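Local coordinates for type-2Ba cytolytic delta-endotoxin (Bacillus thuringiensis serovar israelensis, PDB 2RCI), which probably kills the larvae of dipteran insects by making pores in the epithelial cell membrane of their midgut, at residues S101-F110 against S133-S141; T8-V16 against T28-D36. One frame throughout, in Å; residues are numbered along the deposited sequence.

Interaction 1 of 2, residues S101-F110 against S133-S141; sequences SVVSAITNTF and SYFYKILFS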
loop_
_atom_site.group_PDB
_atom_site.type_symbol
_atom_site.label_atom_id
_atom_site.label_comp_id
_atom_site.label_asym_id
_atom_site.label_seq_id
_atom_site.Cartn_x
_atom_site.Cartn_y
_atom_site.Cartn_z
ATOM N N SER A 101 10.548 -5.524 4.089
ATOM C CA SER A 101 9.102 -5.594 4.323
ATOM C C SER A 101 8.343 -4.834 3.254
ATOM O O SER A 101 7.354 -5.343 2.682
ATOM C CB SER A 101 8.740 -5.050 5.718
ATOM O OG SER A 101 9.113 -5.991 6.707
ATOM N N VAL A 102 8.816 -3.633 2.951
ATOM C CA VAL A 102 8.151 -2.806 1.930
ATOM C C VAL A 102 8.213 -3.491 0.558
ATOM O O VAL A 102 7.189 -3.645 -0.124
ATOM C CB VAL A 102 8.755 -1.377 1.839
ATOM C CG1 VAL A 102 8.093 -0.613 0.697
ATOM C CG2 VAL A 102 8.636 -0.607 3.162
ATOM N N VAL A 103 9.407 -3.918 0.156
ATOM C CA VAL A 103 9.596 -4.481 -1.193
ATOM C C VAL A 103 8.842 -5.797 -1.363
ATOM O O VAL A 103 8.277 -6.054 -2.433
ATOM C CB VAL A 103 11.095 -4.579 -1.573
ATOM C CG1 VAL A 103 11.304 -5.405 -2.878
ATOM C CG2 VAL A 103 11.668 -3.123 -1.756
ATOM N N SER A 104 8.820 -6.632 -0.311
ATOM C CA SER A 104 8.024 -7.866 -0.341
ATOM C C SER A 104 6.544 -7.541 -0.560
ATOM O O SER A 104 5.840 -8.208 -1.349
ATOM C CB SER A 104 8.195 -8.660 0.963
ATOM O OG SER A 104 7.352 -9.797 0.964
ATOM N N ALA A 105 6.057 -6.548 0.168
ATOM C CA ALA A 105 4.646 -6.107 0.024
ATOM C C ALA A 105 4.354 -5.568 -1.381
ATOM O O ALA A 105 3.315 -5.919 -1.954
ATOM C CB ALA A 105 4.264 -5.094 1.095
ATOM N N ILE A 106 5.247 -4.742 -1.942
ATOM C CA ILE A 106 5.074 -4.265 -3.334
ATOM C C ILE A 106 5.107 -5.451 -4.326
ATOM O O ILE A 106 4.293 -5.521 -5.248
ATOM C CB ILE A 106 6.093 -3.191 -3.746
ATOM C CG1 ILE A 106 6.050 -1.951 -2.838
ATOM C CG2 ILE A 106 5.909 -2.784 -5.276
ATOM C CD1 ILE A 106 7.346 -1.084 -3.051
ATOM N N THR A 107 6.030 -6.393 -4.124
ATOM C CA THR A 107 6.126 -7.577 -4.990
ATOM C C THR A 107 4.842 -8.408 -4.979
ATOM O O THR A 107 4.360 -8.840 -6.036
ATOM C CB THR A 107 7.340 -8.438 -4.599
ATOM O OG1 THR A 107 8.499 -7.627 -4.720
ATOM C CG2 THR A 107 7.467 -9.672 -5.526
ATOM N N ASN A 108 4.271 -8.605 -3.788
ATOM C CA ASN A 108 3.011 -9.319 -3.661
ATOM C C ASN A 108 1.770 -8.544 -4.143
ATOM O O ASN A 108 0.670 -9.108 -4.214
ATOM C CB ASN A 108 2.854 -9.815 -2.213
ATOM C CG ASN A 108 3.840 -10.916 -1.894
ATOM O OD1 ASN A 108 4.213 -11.666 -2.770
ATOM N ND2 ASN A 108 4.276 -11.008 -0.636
ATOM N N THR A 109 1.964 -7.298 -4.557
ATOM C CA THR A 109 0.872 -6.490 -5.130
ATOM C C THR A 109 0.658 -6.912 -6.598
ATOM O O THR A 109 -0.449 -6.825 -7.116
ATOM C CB THR A 109 1.232 -4.992 -5.058
ATOM O OG1 THR A 109 1.308 -4.579 -3.683
ATOM C CG2 THR A 109 0.211 -4.089 -5.837
ATOM N N PHE A 110 1.733 -7.408 -7.224
ATOM C CA PHE A 110 1.762 -7.690 -8.674
ATOM C C PHE A 110 1.993 -9.165 -8.999
ATOM O O PHE A 110 1.693 -9.618 -10.129
ATOM C CB PHE A 110 2.851 -6.853 -9.358
ATOM C CG PHE A 110 2.642 -5.390 -9.232
ATOM C CD1 PHE A 110 1.576 -4.770 -9.905
ATOM C CD2 PHE A 110 3.467 -4.621 -8.392
ATOM C CE1 PHE A 110 1.368 -3.406 -9.816
ATOM C CE2 PHE A 110 3.248 -3.206 -8.263
ATOM C CZ PHE A 110 2.203 -2.604 -8.997
ATOM N N SER A 133 -8.381 -5.834 -14.263
ATOM C CA SER A 133 -8.183 -4.718 -13.345
ATOM C C SER A 133 -8.519 -5.133 -11.917
ATOM O O SER A 133 -9.384 -6.001 -11.671
ATOM C CB SER A 133 -8.937 -3.454 -13.791
ATOM O OG SER A 133 -10.347 -3.605 -13.684
ATOM N N TYR A 134 -7.797 -4.545 -10.967
ATOM C CA TYR A 134 -8.044 -4.844 -9.565
ATOM C C TYR A 134 -7.617 -3.709 -8.639
ATOM O O TYR A 134 -6.869 -2.834 -9.064
ATOM C CB TYR A 134 -7.355 -6.135 -9.172
ATOM C CG TYR A 134 -5.834 -6.200 -9.266
ATOM C CD1 TYR A 134 -5.029 -6.130 -8.092
ATOM C CD2 TYR A 134 -5.214 -6.439 -10.476
ATOM C CE1 TYR A 134 -3.619 -6.258 -8.174
ATOM C CE2 TYR A 134 -3.817 -6.594 -10.568
ATOM C CZ TYR A 134 -3.035 -6.484 -9.420
ATOM O OH TYR A 134 -1.675 -6.638 -9.520
ATOM N N PHE A 135 -8.134 -3.724 -7.414
ATOM C CA PHE A 135 -7.628 -2.853 -6.337
ATOM C C PHE A 135 -6.739 -3.704 -5.424
ATOM O O PHE A 135 -7.019 -4.875 -5.212
ATOM C CB PHE A 135 -8.772 -2.325 -5.468
ATOM C CG PHE A 135 -9.777 -1.473 -6.208
ATOM C CD1 PHE A 135 -9.385 -0.618 -7.227
ATOM C CD2 PHE A 135 -11.122 -1.480 -5.805
ATOM C CE1 PHE A 135 -10.323 0.178 -7.895
ATOM C CE2 PHE A 135 -12.061 -0.701 -6.451
ATOM C CZ PHE A 135 -11.666 0.146 -7.489
ATOM N N TYR A 136 -5.702 -3.094 -4.854
ATOM C CA TYR A 136 -4.834 -3.798 -3.920
ATOM C C TYR A 136 -4.468 -2.779 -2.848
ATOM O O TYR A 136 -4.049 -1.646 -3.166
ATOM C CB TYR A 136 -3.569 -4.284 -4.620
ATOM C CG TYR A 136 -2.820 -5.330 -3.810
ATOM C CD1 TYR A 136 -2.938 -6.690 -4.097
ATOM C CD2 TYR A 136 -2.005 -4.951 -2.736
ATOM C CE1 TYR A 136 -2.267 -7.648 -3.326
ATOM C CE2 TYR A 136 -1.328 -5.884 -1.979
ATOM C CZ TYR A 136 -1.455 -7.233 -2.277
ATOM O OH TYR A 136 -0.778 -8.149 -1.509
ATOM N N LYS A 137 -4.633 -3.188 -1.595
ATOM C CA LYS A 137 -4.471 -2.262 -0.460
ATOM C C LYS A 137 -3.531 -2.807 0.579
ATOM O O LYS A 137 -3.634 -3.974 0.968
ATOM C CB LYS A 137 -5.806 -1.934 0.192
ATOM C CG LYS A 137 -6.733 -1.140 -0.744
ATOM C CD LYS A 137 -8.077 -0.828 -0.074
ATOM C CE LYS A 137 -8.975 -2.081 0.190
ATOM N NZ LYS A 137 -9.063 -3.100 -0.895
ATOM N N ILE A 138 -2.619 -1.938 1.014
ATOM C CA ILE A 138 -1.578 -2.292 1.981
ATOM C C ILE A 138 -1.613 -1.236 3.087
ATOM O O ILE A 138 -1.915 -0.065 2.814
ATOM C CB ILE A 138 -0.184 -2.225 1.345
ATOM C CG1 ILE A 138 -0.070 -3.177 0.136
ATOM C CG2 ILE A 138 0.901 -2.558 2.389
ATOM C CD1 ILE A 138 1.182 -2.900 -0.738
ATOM N N LEU A 139 -1.333 -1.632 4.321
ATOM C CA LEU A 139 -1.206 -0.630 5.406
ATOM C C LEU A 139 0.008 -0.956 6.255
ATOM O O LEU A 139 0.051 -2.001 6.941
ATOM C CB LEU A 139 -2.475 -0.528 6.263
ATOM C CG LEU A 139 -2.569 0.650 7.264
ATOM C CD1 LEU A 139 -4.012 1.019 7.574
ATOM C CD2 LEU A 139 -1.749 0.414 8.549
ATOM N N PHE A 140 0.994 -0.058 6.213
ATOM C CA PHE A 140 2.176 -0.189 7.053
ATOM C C PHE A 140 2.060 0.607 8.345
ATOM O O PHE A 140 1.670 1.795 8.312
ATOM C CB PHE A 140 3.426 0.358 6.348
ATOM C CG PHE A 140 3.787 -0.355 5.088
ATOM C CD1 PHE A 140 4.533 -1.531 5.133
ATOM C CD2 PHE A 140 3.430 0.182 3.848
ATOM C CE1 PHE A 140 4.874 -2.218 3.941
ATOM C CE2 PHE A 140 3.779 -0.476 2.648
ATOM C CZ PHE A 140 4.519 -1.675 2.699
ATOM N N SER A 141 2.367 -0.045 9.468
ATOM C CA SER A 141 2.612 0.664 10.723
ATOM C C SER A 141 4.111 0.574 10.995
ATOM O O SER A 141 4.711 -0.491 10.862
ATOM C CB SER A 141 1.806 0.063 11.874
ATOM O OG SER A 141 0.407 0.129 11.620
HETATM O O HOH W 1 1.395 -7.111 -0.187
HETATM O O HOH W 2 0.089 -7.878 -11.534
#

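Interaction 2 of 2, residues T8-V16 against T28-D36; sequences TNFNEIFYV and TNTFQGAID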
loop_
_atom_site.group_PDB
_atom_site.type_symbol
_atom_site.label_atom_id
_atom_site.label_comp_id
_atom_site.label_asym_id
_atom_site.label_seq_id
_atom_site.Cartn_x
_atom_site.Cartn_y
_atom_site.Cartn_z
ATOM N N THR A 8 -11.246 -6.152 7.754
ATOM C CA THR A 8 -9.870 -5.709 7.357
ATOM C C THR A 8 -9.709 -5.672 5.819
ATOM O O THR A 8 -9.599 -6.719 5.173
ATOM C CB THR A 8 -8.802 -6.662 7.950
ATOM O OG1 THR A 8 -8.729 -7.852 7.146
ATOM C CG2 THR A 8 -9.160 -7.062 9.390
ATOM N N ASN A 9 -9.688 -4.485 5.221
ATOM C CA ASN A 9 -9.556 -4.448 3.769
ATOM C C ASN A 9 -8.129 -4.132 3.278
ATOM O O ASN A 9 -7.913 -3.898 2.091
ATOM C CB ASN A 9 -10.612 -3.526 3.168
ATOM C CG ASN A 9 -12.028 -4.120 3.260
ATOM O OD1 ASN A 9 -12.940 -3.463 3.736
ATOM N ND2 ASN A 9 -12.199 -5.367 2.811
ATOM N N PHE A 10 -7.174 -4.132 4.204
ATOM C CA PHE A 10 -5.773 -3.824 3.896
ATOM C C PHE A 10 -4.936 -5.075 4.146
ATOM O O PHE A 10 -5.261 -5.858 5.037
ATOM C CB PHE A 10 -5.200 -2.729 4.828
ATOM C CG PHE A 10 -5.823 -1.370 4.657
ATOM C CD1 PHE A 10 -5.300 -0.444 3.739
ATOM C CD2 PHE A 10 -6.901 -0.995 5.445
ATOM C CE1 PHE A 10 -5.867 0.818 3.586
ATOM C CE2 PHE A 10 -7.488 0.275 5.299
ATOM C CZ PHE A 10 -6.966 1.184 4.376
ATOM N N ASN A 11 -3.861 -5.245 3.374
ATOM C CA ASN A 11 -2.808 -6.193 3.738
ATOM C C ASN A 11 -1.952 -5.460 4.777
ATOM O O ASN A 11 -1.237 -4.519 4.453
ATOM C CB ASN A 11 -1.957 -6.605 2.527
ATOM C CG ASN A 11 -1.135 -7.878 2.788
ATOM O OD1 ASN A 11 -0.982 -8.275 3.927
ATOM N ND2 ASN A 11 -0.694 -8.569 1.716
ATOM N N GLU A 12 -2.071 -5.875 6.031
ATOM C CA GLU A 12 -1.448 -5.118 7.119
ATOM C C GLU A 12 -0.038 -5.606 7.382
ATOM O O GLU A 12 0.210 -6.813 7.526
ATOM C CB GLU A 12 -2.288 -5.223 8.378
ATOM C CG GLU A 12 -3.716 -4.612 8.254
ATOM C CD GLU A 12 -4.588 -4.965 9.450
ATOM O OE1 GLU A 12 -4.040 -5.487 10.435
ATOM O OE2 GLU A 12 -5.805 -4.689 9.422
ATOM N N ILE A 13 0.898 -4.664 7.468
ATOM C CA ILE A 13 2.297 -5.007 7.698
ATOM C C ILE A 13 2.804 -4.144 8.862
ATOM O O ILE A 13 2.930 -2.912 8.747
ATOM C CB ILE A 13 3.135 -4.820 6.415
ATOM C CG1 ILE A 13 2.662 -5.793 5.333
ATOM C CG2 ILE A 13 4.645 -5.019 6.671
ATOM C CD1 ILE A 13 2.664 -5.174 4.008
ATOM N N PHE A 14 3.066 -4.807 9.983
ATOM C CA PHE A 14 3.438 -4.126 11.203
ATOM C C PHE A 14 4.953 -4.219 11.268
ATOM O O PHE A 14 5.527 -5.323 11.173
ATOM C CB PHE A 14 2.791 -4.794 12.439
ATOM C CG PHE A 14 1.273 -4.659 12.526
ATOM C CD1 PHE A 14 0.693 -3.830 13.466
ATOM C CD2 PHE A 14 0.437 -5.446 11.726
ATOM C CE1 PHE A 14 -0.712 -3.717 13.581
ATOM C CE2 PHE A 14 -0.968 -5.340 11.814
ATOM C CZ PHE A 14 -1.532 -4.472 12.745
ATOM N N TYR A 15 5.607 -3.071 11.321
ATOM C CA TYR A 15 7.020 -3.028 11.632
ATOM C C TYR A 15 7.160 -2.126 12.862
ATOM O O TYR A 15 7.541 -0.964 12.765
ATOM C CB TYR A 15 7.822 -2.532 10.427
ATOM C CG TYR A 15 9.299 -2.808 10.541
ATOM C CD1 TYR A 15 9.847 -3.984 10.024
ATOM C CD2 TYR A 15 10.165 -1.874 11.135
ATOM C CE1 TYR A 15 11.221 -4.242 10.123
ATOM C CE2 TYR A 15 11.538 -2.136 11.243
ATOM C CZ TYR A 15 12.059 -3.309 10.747
ATOM O OH TYR A 15 13.438 -3.578 10.848
ATOM N N VAL A 16 6.803 -2.678 14.027
ATOM C CA VAL A 16 6.797 -1.915 15.290
ATOM C C VAL A 16 7.301 -2.814 16.436
ATOM O O VAL A 16 7.236 -4.052 16.337
ATOM C CB VAL A 16 5.351 -1.369 15.657
ATOM C CG1 VAL A 16 4.746 -0.529 14.502
ATOM C CG2 VAL A 16 4.396 -2.529 16.003
ATOM N N THR A 28 -4.541 1.493 12.517
ATOM C CA THR A 28 -4.972 0.630 11.418
ATOM C C THR A 28 -6.507 0.533 11.406
ATOM O O THR A 28 -7.136 0.707 10.363
ATOM C CB THR A 28 -4.287 -0.749 11.548
ATOM O OG1 THR A 28 -2.869 -0.562 11.422
ATOM C CG2 THR A 28 -4.786 -1.744 10.474
ATOM N N ASN A 29 -7.113 0.291 12.576
ATOM C CA ASN A 29 -8.582 0.286 12.687
ATOM C C ASN A 29 -9.221 1.584 12.192
ATOM O O ASN A 29 -10.247 1.561 11.513
ATOM C CB ASN A 29 -9.036 0.025 14.136
ATOM C CG ASN A 29 -8.957 -1.437 14.529
ATOM O OD1 ASN A 29 -8.725 -2.310 13.690
ATOM N ND2 ASN A 29 -9.173 -1.717 15.816
ATOM N N THR A 30 -8.594 2.706 12.531
ATOM C CA THR A 30 -9.119 4.038 12.214
ATOM C C THR A 30 -9.188 4.246 10.695
ATOM O O THR A 30 -10.169 4.781 10.176
ATOM C CB THR A 30 -8.287 5.133 12.905
ATOM O OG1 THR A 30 -8.375 4.955 14.322
ATOM C CG2 THR A 30 -8.813 6.523 12.573
ATOM N N PHE A 31 -8.158 3.782 9.989
ATOM C CA PHE A 31 -8.133 3.883 8.530
ATOM C C PHE A 31 -9.038 2.954 7.735
ATOM O O PHE A 31 -9.230 3.176 6.541
ATOM C CB PHE A 31 -6.704 3.899 7.991
ATOM C CG PHE A 31 -6.026 5.187 8.234
ATOM C CD1 PHE A 31 -5.189 5.349 9.333
ATOM C CD2 PHE A 31 -6.295 6.287 7.408
ATOM C CE1 PHE A 31 -4.603 6.592 9.587
ATOM C CE2 PHE A 31 -5.723 7.508 7.647
ATOM C CZ PHE A 31 -4.864 7.672 8.729
ATOM N N GLN A 32 -9.615 1.940 8.378
ATOM C CA GLN A 32 -10.715 1.175 7.756
ATOM C C GLN A 32 -11.829 2.107 7.256
ATOM O O GLN A 32 -12.477 1.830 6.235
ATOM C CB GLN A 32 -11.289 0.129 8.715
ATOM C CG GLN A 32 -10.268 -0.892 9.250
ATOM C CD GLN A 32 -9.613 -1.744 8.164
ATOM O OE1 GLN A 32 -10.152 -1.904 7.053
ATOM N NE2 GLN A 32 -8.442 -2.310 8.488
ATOM N N GLY A 33 -12.010 3.224 7.960
ATOM C CA GLY A 33 -13.010 4.244 7.612
ATOM C C GLY A 33 -12.828 4.899 6.245
ATOM O O GLY A 33 -13.766 5.517 5.720
ATOM N N ALA A 34 -11.636 4.774 5.657
ATOM C CA ALA A 34 -11.401 5.315 4.301
ATOM C C ALA A 34 -11.786 4.368 3.143
ATOM O O ALA A 34 -11.639 4.724 1.963
ATOM C CB ALA A 34 -9.964 5.756 4.153
ATOM N N ILE A 35 -12.256 3.171 3.470
ATOM C CA ILE A 35 -12.668 2.175 2.455
ATOM C C ILE A 35 -14.132 2.401 2.035
ATOM O O ILE A 35 -15.020 2.441 2.893
ATOM C CB ILE A 35 -12.461 0.730 2.982
ATOM C CG1 ILE A 35 -10.970 0.439 3.262
ATOM C CG2 ILE A 35 -13.062 -0.328 2.032
ATOM C CD1 ILE A 35 -10.057 0.794 2.114
ATOM N N ASP A 36 -14.377 2.585 0.731
ATOM C CA ASP A 36 -15.771 2.673 0.230
ATOM C C ASP A 36 -16.497 1.349 0.488
ATOM O O ASP A 36 -15.977 0.273 0.160
ATOM C CB ASP A 36 -15.806 3.005 -1.269
ATOM C CG ASP A 36 -17.222 3.248 -1.793
ATOM O OD1 ASP A 36 -17.958 2.271 -2.111
ATOM O OD2 ASP A 36 -17.602 4.438 -1.889
#

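Interaction 1 of 2, residues S101-F110 against S133-S141
Helix 96-110 packs on one face of the central sheet in the Cyt-toxin fold, a beta-sheet between two helix layers, and here Thr109 settles on the ring of Tyr136 of strand 132-142. The two segments run nearly antiparallel, their axes 165° apart and 9.4 Å at closest approach. Thr109 CA stands almost on the normal of the Tyr136 ring, 3.7 Å from its centroid, a CH-pi contact over the face. A Thr109 chi1 of -65° puts OG1 beside the backbone N and leaves the CG2 methyl opposite that N, over the centre of one face of the Phe110 ring. OG1, the other branch, donates to Ala105 O one turn back and meets Ile138 CD1 at 3.4 Å. The carbonyl of Thr109 is engaged separately: Tyr134 OH donates to Thr109 O at 2.7 Å, in the carbonyl plane and on a lone pair. Water 2 donates both to this hydroxyl and to Phe110 O. Tyr136 OH shares water 1 with Ala105 O and is also hydrogen-bonded to Gln116 and to Asn11 of strand 11-15. Toward the start of the segment the contact turns apolar: Ala105 CB approaches Phe140 CZ at 3.8 Å, and Ile138 CG2, on the same strand as Phe140, lies toward the rim of one face of that ring. Tyr134 thus binds a helix carbonyl directly, whereas Tyr136 is linked to Ala105 O by way of water 1; with the bonds to Gln116 and Asn11, these links satisfy polar groups within an otherwise hydrophobic, buried interface.

Interaction 2 of 2, residues T8-V16 against T28-D36
Phe10 and Gln32 lie alongside each other, pointing opposite ways, the phenyl ring and the side-chain amide turned 70° apart, with Gln32 CD in the ring plane at its edge. The glutamine reaches this place because its chain bends at chi2, bringing the amide up beside the residues that lead into strand 11-15. There Gln32 OE1 accepts from Asn9 N at 3.2 Å, a nearly straight bond (172° at the hydrogen) whose donor is tilted 23° from the carbonyl plane. On the other side of the amide, NE2 of Gln32 lies 3.7 Å from Glu12 OE2, the carboxylate and amide planes being well tilted against each other. Phe31 O also sits at the edge of the Phe10 ring, 3.6 Å from CE2. Ile35 runs alongside the ring in the reverse direction and sets CD1 3.9 Å from Phe10 CZ, while its CG2 branch turns to Asn9 OD1. Farther along the strand, Glu12 meets Thr28 of the helix, whose CG2 methyl lies 3.3 Å from Glu12 OE2, while the Thr28 hydroxyl is hydrogen-bonded to Ala24 O. Beyond the segments, Phe42 and Pro155 also pack on Phe10. An edge strand, paired in parallel with strand 132-142, is thereby joined to the end of helix 21-31 and the turn after it, as expected of the helix layer covering one face of the alpha/beta sandwich of Cyt toxins.

From the N terminus, the chain forms strand 11-15, passes through helix 21-31 and folds back so that interaction 2 closes a short loop, with 11 residues between its segments. Interaction 1 opens only afterwards and closes a loop of 22 intervening residues, seven of them strand; the two therefore follow in series, neither crossing nor enclosing the other. They are joined through the sheet, where strand 11-15 runs parallel to strand 132-142: Lys137 O lies 2.7 Å from Asn11 N, and Ser141 O lies 2.8 Å from Tyr15 N, both probable hydrogen bonds. Helix 96-110 and helix 21-31 are consequently tied to the same pair of strands.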